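Local coordinates for hypothetical conserved protein (Geobacillus kaustophilus, PDB 2QYH) that is of unknown function but probably acts as a magnesium-dependent phosphatase of the haloacid dehalogenase (HAD) superfamily, at residues L82-E85 against K86-L90; R160-P163 against E164-F167; T25-A28 against V29-K33. One frame throughout, in Å; residues are numbered along the deposited sequence.

Contact 1: residues L82-E85 against K86-L90; sequences LRRE and KVRAL
Arg83 and Val87 close the first turn of helix 84-96: the amide N of Val87 gives its hydrogen to Arg83 O at 2.9 Å, with Arg83 sitting at the N-cap. The helix packs against the five-stranded antiparallel sheet of what is, by its topology, the alpha/beta cap domain of a Cof-type HAD protein. The pattern repeats one residue on, where Arg88 N reaches Arg84 O at 2.9 Å in a fairly straight bond (161° at the hydrogen), and again where Ala89 N binds Glu85 O at a longer 3.3 Å.

The charged ends are shared out in two groups. In the first, the Glu85 carboxylate spreads its oxygens between two cations. Glu85 OE1 lies at the edge of the Arg83 guanidinium, in its plane, and takes a weak hydrogen bond from Arg83 NH2 at 3.4 Å, part of a salt bridge; Glu85 OE2 forms a second salt bridge, with Lys86 NZ at 3.6 Å. Lys86 turns at its second torsion (chi2 -60°), which lays its aliphatic chain against the Arg83 guanidinium, CG standing 3.9 Å above the centre of that plane. Three charges thus form a small salt-bridge network at the start of the helix.

In the second group two like charges run side by side: Arg84 NE and Arg88 NH2 are 3.8 Å apart, with the guanidinium planes turned 57° against each other. Glu139 probably makes this tolerable, because its carboxylate pairs with Arg88 NH2 while its backbone O takes a hydrogen bond from Arg84 NH1. On the buried side the contact is apolar: Val87 directs CG2 back toward the start of the helix, and there it meets Leu82 CB at 3.6 Å.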
loop_
_atom_site.group_PDB
_atom_site.type_symbol
_atom_site.label_atom_id
_atom_site.label_comp_id
_atom_site.label_asym_id
_atom_site.label_seq_id
_atom_site.Cartn_x
_atom_site.Cartn_y
_atom_site.Cartn_z
ATOM N N LEU D 82 7.315 23.488 -1.443
ATOM C CA LEU D 82 8.669 23.987 -1.633
ATOM C C LEU D 82 8.500 25.251 -2.480
ATOM O O LEU D 82 7.585 25.317 -3.306
ATOM C CB LEU D 82 9.494 22.956 -2.401
ATOM C CG LEU D 82 10.573 22.150 -1.675
ATOM C CD1 LEU D 82 10.207 21.904 -0.212
ATOM C CD2 LEU D 82 10.774 20.839 -2.431
ATOM N N ARG D 83 9.351 26.254 -2.269
ATOM C CA ARG D 83 9.273 27.496 -3.051
ATOM C C ARG D 83 9.549 27.189 -4.521
ATOM O O ARG D 83 10.677 26.841 -4.882
ATOM C CB ARG D 83 10.295 28.513 -2.540
ATOM C CG ARG D 83 9.984 29.044 -1.155
ATOM C CD ARG D 83 11.109 29.909 -0.621
ATOM N NE ARG D 83 11.472 30.974 -1.552
ATOM C CZ ARG D 83 12.491 31.807 -1.364
ATOM N NH1 ARG D 83 13.245 31.700 -0.277
ATOM N NH2 ARG D 83 12.762 32.742 -2.266
ATOM N N ARG D 84 8.522 27.321 -5.360
ATOM C CA ARG D 84 8.654 27.026 -6.787
ATOM C C ARG D 84 9.867 27.710 -7.414
ATOM O O ARG D 84 10.603 27.106 -8.199
ATOM C CB ARG D 84 7.385 27.430 -7.533
ATOM C CG ARG D 84 7.351 26.918 -8.959
ATOM C CD ARG D 84 6.050 27.267 -9.643
ATOM N NE ARG D 84 5.786 28.698 -9.569
ATOM C CZ ARG D 84 4.822 29.319 -10.241
ATOM N NH1 ARG D 84 4.022 28.632 -11.048
ATOM N NH2 ARG D 84 4.660 30.630 -10.107
ATOM N N GLU D 85 10.063 28.975 -7.061
ATOM C CA GLU D 85 11.187 29.760 -7.559
ATOM C C GLU D 85 12.493 28.990 -7.360
ATOM O O GLU D 85 13.251 28.758 -8.306
ATOM C CB GLU D 85 11.252 31.083 -6.795
ATOM C CG GLU D 85 12.435 31.967 -7.133
ATOM C CD GLU D 85 12.802 32.887 -5.984
ATOM O OE1 GLU D 85 11.887 33.522 -5.416
ATOM O OE2 GLU D 85 14.004 32.974 -5.651
ATOM N N LYS D 86 12.745 28.595 -6.116
ATOM C CA LYS D 86 13.955 27.867 -5.774
ATOM C C LYS D 86 13.995 26.459 -6.358
ATOM O O LYS D 86 15.073 25.945 -6.662
ATOM C CB LYS D 86 14.121 27.826 -4.257
ATOM C CG LYS D 86 14.400 29.197 -3.645
ATOM C CD LYS D 86 15.683 29.794 -4.207
ATOM C CE LYS D 86 15.908 31.226 -3.736
ATOM N NZ LYS D 86 17.133 31.826 -4.347
ATOM N N VAL D 87 12.832 25.836 -6.513
ATOM C CA VAL D 87 12.781 24.498 -7.094
ATOM C C VAL D 87 13.281 24.583 -8.538
ATOM O O VAL D 87 14.053 23.735 -8.988
ATOM C CB VAL D 87 11.338 23.912 -7.079
ATOM C CG1 VAL D 87 11.292 22.613 -7.859
ATOM C CG2 VAL D 87 10.894 23.656 -5.642
ATOM N N ARG D 88 12.849 25.620 -9.256
ATOM C CA ARG D 88 13.264 25.817 -10.642
ATOM C C ARG D 88 14.778 26.011 -10.766
ATOM O O ARG D 88 15.412 25.402 -11.626
ATOM C CB ARG D 88 12.549 27.022 -11.248
ATOM C CG ARG D 88 12.828 27.196 -12.725
ATOM C CD ARG D 88 12.134 28.418 -13.301
ATOM N NE ARG D 88 10.702 28.427 -13.016
ATOM C CZ ARG D 88 10.133 29.190 -12.087
ATOM N NH1 ARG D 88 10.879 30.011 -11.352
ATOM N NH2 ARG D 88 8.818 29.135 -11.889
ATOM N N ALA D 89 15.351 26.856 -9.911
ATOM C CA ALA D 89 16.794 27.112 -9.931
ATOM C C ALA D 89 17.591 25.836 -9.668
ATOM O O ALA D 89 18.537 25.521 -10.394
ATOM C CB ALA D 89 17.163 28.177 -8.887
ATOM N N LEU D 90 17.206 25.110 -8.620
ATOM C CA LEU D 90 17.875 23.869 -8.249
ATOM C C LEU D 90 17.848 22.874 -9.409
ATOM O O LEU D 90 18.834 22.189 -9.669
ATOM C CB LEU D 90 17.191 23.245 -7.029
ATOM C CG LEU D 90 18.069 22.461 -6.047
ATOM C CD1 LEU D 90 17.186 21.786 -5.015
ATOM C CD2 LEU D 90 18.902 21.427 -6.777
#

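Contact 2: residues R160-P163 against E164-F167; sequences RNYP and EFRF
Tyr162 and Phe165 are joined by one backbone hydrogen bond, from Phe165 N to Tyr162 O at 3.1 Å. It closes a type I beta turn, and the donor comes in well above the plane of the Tyr162 carbonyl, 53° out of it.

The apolar contacts gather round the CB of Tyr162. Phe165 brings CD2 to within 4.1 Å of Tyr162 CB, and Phe167, two residues further along, brings its CE1 to 4.2 Å from the same Tyr162 CB. The Phe167 ring also turns its edge to the turn, with Tyr162 O lying near the ring plane, 3.9 Å from Phe167 CE1. This is a helix-to-strand connection: helix 156-161 ends at Asn161, and the chain turns into strand 165-171, the edge strand of the cap sheet, whose two phenylalanines also pack on Leu90 of helix 84-96.

Glu164 folds back at its second torsion (chi2 -83°) and lays its carboxylate alongside the proline ring, OE2 being 3.5 Å from Pro163 CG. The polar ends of Asn161 and Tyr162 both reach Glu93 of helix 84-96: Asn161 ND2 is hydrogen-bonded to its OE1, Tyr162 OH to its OE2.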
loop_
_atom_site.group_PDB
_atom_site.type_symbol
_atom_site.label_atom_id
_atom_site.label_comp_id
_atom_site.label_asym_id
_atom_site.label_seq_id
_atom_site.Cartn_x
_atom_site.Cartn_y
_atom_site.Cartn_z
ATOM N N ARG D 160 25.464 24.593 -0.414
ATOM C CA ARG D 160 25.945 25.970 -0.313
ATOM C C ARG D 160 25.112 27.009 -1.067
ATOM O O ARG D 160 24.840 28.089 -0.541
ATOM C CB ARG D 160 27.381 26.039 -0.831
ATOM C CG ARG D 160 28.322 26.905 -0.017
ATOM C CD ARG D 160 28.877 26.130 1.164
ATOM N NE ARG D 160 27.923 26.015 2.261
ATOM C CZ ARG D 160 28.021 25.125 3.244
ATOM N NH1 ARG D 160 29.030 24.262 3.265
ATOM N NH2 ARG D 160 27.118 25.107 4.212
ATOM N N ASN D 161 24.714 26.692 -2.297
ATOM C CA ASN D 161 23.946 27.635 -3.102
ATOM C C ASN D 161 22.464 27.695 -2.785
ATOM O O ASN D 161 21.770 28.599 -3.250
ATOM C CB ASN D 161 24.107 27.330 -4.595
ATOM C CG ASN D 161 25.553 27.376 -5.049
ATOM O OD1 ASN D 161 26.344 28.193 -4.572
ATOM N ND2 ASN D 161 25.902 26.504 -5.990
ATOM N N TYR D 162 21.973 26.743 -2.001
ATOM C CA TYR D 162 20.553 26.722 -1.674
ATOM C C TYR D 162 20.279 26.538 -0.199
ATOM O O TYR D 162 19.814 25.484 0.230
ATOM C CB TYR D 162 19.861 25.622 -2.471
ATOM C CG TYR D 162 19.896 25.872 -3.958
ATOM C CD1 TYR D 162 18.898 26.619 -4.582
ATOM C CD2 TYR D 162 20.949 25.388 -4.736
ATOM C CE1 TYR D 162 18.944 26.876 -5.946
ATOM C CE2 TYR D 162 21.008 25.641 -6.097
ATOM C CZ TYR D 162 20.003 26.382 -6.697
ATOM O OH TYR D 162 20.051 26.612 -8.052
ATOM N N PRO D 163 20.575 27.568 0.603
ATOM C CA PRO D 163 20.346 27.503 2.047
ATOM C C PRO D 163 18.860 27.467 2.410
ATOM O O PRO D 163 18.511 27.266 3.572
ATOM C CB PRO D 163 21.052 28.758 2.563
ATOM C CG PRO D 163 20.923 29.715 1.403
ATOM C CD PRO D 163 21.248 28.825 0.232
ATOM N N GLU D 164 17.990 27.668 1.420
ATOM C CA GLU D 164 16.550 27.630 1.667
ATOM C C GLU D 164 16.040 26.192 1.664
ATOM O O GLU D 164 14.880 25.925 1.997
ATOM C CB GLU D 164 15.782 28.466 0.635
ATOM C CG GLU D 164 16.395 28.506 -0.742
ATOM C CD GLU D 164 17.485 29.552 -0.849
ATOM O OE1 GLU D 164 17.176 30.743 -0.634
ATOM O OE2 GLU D 164 18.641 29.186 -1.146
ATOM N N PHE D 165 16.914 25.268 1.280
ATOM C CA PHE D 165 16.575 23.852 1.275
ATOM C C PHE D 165 17.521 23.131 2.230
ATOM O O PHE D 165 18.551 23.676 2.621
ATOM C CB PHE D 165 16.742 23.236 -0.115
ATOM C CG PHE D 165 15.764 23.734 -1.131
ATOM C CD1 PHE D 165 14.436 23.964 -0.788
ATOM C CD2 PHE D 165 16.158 23.926 -2.451
ATOM C CE1 PHE D 165 13.512 24.378 -1.747
ATOM C CE2 PHE D 165 15.247 24.337 -3.412
ATOM C CZ PHE D 165 13.916 24.564 -3.057
ATOM N N ARG D 166 17.160 21.912 2.612
ATOM C CA ARG D 166 18.000 21.102 3.482
ATOM C C ARG D 166 18.197 19.767 2.780
ATOM O O ARG D 166 17.233 19.055 2.507
ATOM C CB ARG D 166 17.337 20.873 4.836
ATOM C CG ARG D 166 18.040 19.827 5.701
ATOM C CD ARG D 166 19.363 20.308 6.297
ATOM N NE ARG D 166 19.191 21.554 7.037
ATOM C CZ ARG D 166 19.449 22.759 6.534
ATOM N NH1 ARG D 166 19.907 22.874 5.293
ATOM N NH2 ARG D 166 19.209 23.847 7.255
ATOM N N PHE D 167 19.444 19.437 2.471
ATOM C CA PHE D 167 19.741 18.185 1.798
ATOM C C PHE D 167 20.131 17.121 2.823
ATOM O O PHE D 167 21.133 17.260 3.525
ATOM C CB PHE D 167 20.862 18.402 0.774
ATOM C CG PHE D 167 20.541 19.453 -0.256
ATOM C CD1 PHE D 167 20.629 20.803 0.057
ATOM C CD2 PHE D 167 20.090 19.091 -1.527
ATOM C CE1 PHE D 167 20.268 21.775 -0.876
ATOM C CE2 PHE D 167 19.726 20.058 -2.466
ATOM C CZ PHE D 167 19.813 21.398 -2.142
#

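Contact 3: residues T25-A28 against V29-K33; sequences TIEA and VRRLK
Glu27 bends at its second torsion (chi2 -42°), while Arg30, one turn on, sets CG anti to its own backbone N (chi1 164°) and stays extended as far as NE; the two side chains therefore run side by side in the same direction. The NH2 of Arg30 meets both carboxylate oxygens: a salt bridge to Glu27 OE2 at 3.0 Å and a weak, bent hydrogen bond to Glu27 OE1 at 3.1 Å (127° at the hydrogen). Arg31 crosses the same glutamate obliquely, and a water links them, donating to Glu27 OE2 at 2.9 Å and accepting from Arg31 NH1 at 3.2 Å. Beneath lies regular helix, with Arg31 N bound to Glu27 O at 2.8 Å and Leu32 N to Ala28 O at 2.9 Å.

Helix 23-34 is the crossover of a beta-alpha-beta unit between parallel strands 5-8 and 38-42 of the Rossmann-like HAD core. Ala28 and Leu32 pack on Leu251 of helix 246-253, whereas Arg30 faces the second subunit and forms a salt bridge through NH1 with its Asp115. With an alanine here, Glu27 would probably lose its direct cationic partner and Asp115 of the second subunit its mate. Arg30 thus bridges two chains: NH2 pairs with the Glu27 carboxylate and NH1 with Asp115 of the second subunit, so the one positive charge is probably shared between two carboxylates.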
loop_
_atom_site.group_PDB
_atom_site.type_symbol
_atom_site.label_atom_id
_atom_site.label_comp_id
_atom_site.label_asym_id
_atom_site.label_seq_id
_atom_site.Cartn_x
_atom_site.Cartn_y
_atom_site.Cartn_z
ATOM N N THR D 25 -0.658 -4.799 17.532
ATOM C CA THR D 25 -0.571 -3.378 17.203
ATOM C C THR D 25 -1.934 -2.971 16.638
ATOM O O THR D 25 -2.398 -1.846 16.851
ATOM C CB THR D 25 0.551 -3.097 16.169
ATOM O OG1 THR D 25 1.825 -3.311 16.787
ATOM C CG2 THR D 25 0.486 -1.664 15.668
ATOM N N ILE D 26 -2.571 -3.898 15.924
ATOM C CA ILE D 26 -3.898 -3.657 15.372
ATOM C C ILE D 26 -4.862 -3.502 16.549
ATOM O O ILE D 26 -5.734 -2.635 16.527
ATOM C CB ILE D 26 -4.360 -4.827 14.465
ATOM C CG1 ILE D 26 -3.552 -4.821 13.161
ATOM C CG2 ILE D 26 -5.861 -4.728 14.179
ATOM C CD1 ILE D 26 -3.963 -5.894 12.182
ATOM N N GLU D 27 -4.701 -4.339 17.577
ATOM C CA GLU D 27 -5.547 -4.255 18.771
ATOM C C GLU D 27 -5.258 -2.930 19.471
ATOM O O GLU D 27 -6.176 -2.214 19.878
ATOM C CB GLU D 27 -5.234 -5.384 19.752
ATOM C CG GLU D 27 -6.403 -6.291 20.129
ATOM C CD GLU D 27 -7.717 -5.562 20.382
ATOM O OE1 GLU D 27 -8.441 -5.277 19.403
ATOM O OE2 GLU D 27 -8.034 -5.279 21.558
ATOM N N ALA D 28 -3.968 -2.629 19.621
ATOM C CA ALA D 28 -3.533 -1.404 20.266
ATOM C C ALA D 28 -4.248 -0.188 19.670
ATOM O O ALA D 28 -4.919 0.560 20.388
ATOM C CB ALA D 28 -2.019 -1.252 20.114
ATOM N N VAL D 29 -4.106 -0.004 18.355
ATOM C CA VAL D 29 -4.725 1.121 17.667
ATOM C C VAL D 29 -6.242 1.121 17.853
ATOM O O VAL D 29 -6.850 2.170 18.085
ATOM C CB VAL D 29 -4.387 1.115 16.156
ATOM C CG1 VAL D 29 -5.204 2.160 15.438
ATOM C CG2 VAL D 29 -2.895 1.403 15.950
ATOM N N ARG D 30 -6.850 -0.054 17.759
ATOM C CA ARG D 30 -8.290 -0.162 17.939
ATOM C C ARG D 30 -8.683 0.381 19.311
ATOM O O ARG D 30 -9.562 1.230 19.416
ATOM C CB ARG D 30 -8.730 -1.621 17.811
ATOM C CG ARG D 30 -10.114 -1.884 18.342
ATOM C CD ARG D 30 -10.448 -3.360 18.330
ATOM N NE ARG D 30 -11.670 -3.619 19.081
ATOM C CZ ARG D 30 -11.725 -3.810 20.393
ATOM N NH1 ARG D 30 -12.894 -4.028 20.976
ATOM N NH2 ARG D 30 -10.616 -3.810 21.121
ATOM N N ARG D 31 -8.016 -0.109 20.355
ATOM C CA ARG D 31 -8.281 0.313 21.724
ATOM C C ARG D 31 -8.090 1.814 21.907
ATOM O O ARG D 31 -8.911 2.464 22.556
ATOM C CB ARG D 31 -7.378 -0.450 22.705
ATOM C CG ARG D 31 -7.728 -1.925 22.883
ATOM C CD ARG D 31 -9.099 -2.072 23.510
ATOM N NE ARG D 31 -9.157 -1.402 24.807
ATOM C CZ ARG D 31 -8.681 -1.914 25.939
ATOM N NH1 ARG D 31 -8.112 -3.115 25.946
ATOM N NH2 ARG D 31 -8.759 -1.214 27.065
ATOM N N LEU D 32 -7.016 2.370 21.344
ATOM C CA LEU D 32 -6.777 3.806 21.467
ATOM C C LEU D 32 -7.921 4.626 20.867
ATOM O O LEU D 32 -8.442 5.541 21.510
ATOM C CB LEU D 32 -5.468 4.195 20.788
ATOM C CG LEU D 32 -4.161 3.777 21.466
ATOM C CD1 LEU D 32 -2.991 4.311 20.665
ATOM C CD2 LEU D 32 -4.110 4.323 22.887
ATOM N N LYS D 33 -8.307 4.304 19.633
ATOM C CA LYS D 33 -9.395 5.013 18.961
ATOM C C LYS D 33 -10.692 4.924 19.766
ATOM O O LYS D 33 -11.416 5.901 19.917
ATOM C CB LYS D 33 -9.614 4.436 17.565
ATOM C CG LYS D 33 -8.601 4.890 16.533
ATOM C CD LYS D 33 -8.468 3.871 15.415
ATOM C CE LYS D 33 -8.299 4.537 14.065
ATOM N NZ LYS D 33 -9.601 5.084 13.562
HETATM O O HOH W 1 -8.198 -5.895 24.432
#

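Overall arrangement
From the N terminus the chain meets contact 3 first, on the helix between the first two strands of the core sheet, then contact 1 at the start of helix 84-96, and last contact 2 where helix 156-161 gives way to strand 165-171. All three are local, each spanning only helical turns or one beta turn, and they follow in series without nesting or crossing. Contacts 1 and 2 touch in the cap, their centres about 11 Å apart: Tyr162 OH probably hydrogen-bonds to Ala89 O at 3.0 Å, and Phe165 packs on Lys86. Contact 3 lies on the opposite side of the chain's centre, its centre about 41 Å from that of contact 1 and about 40 Å from that of contact 2, in the core and at the subunit interface.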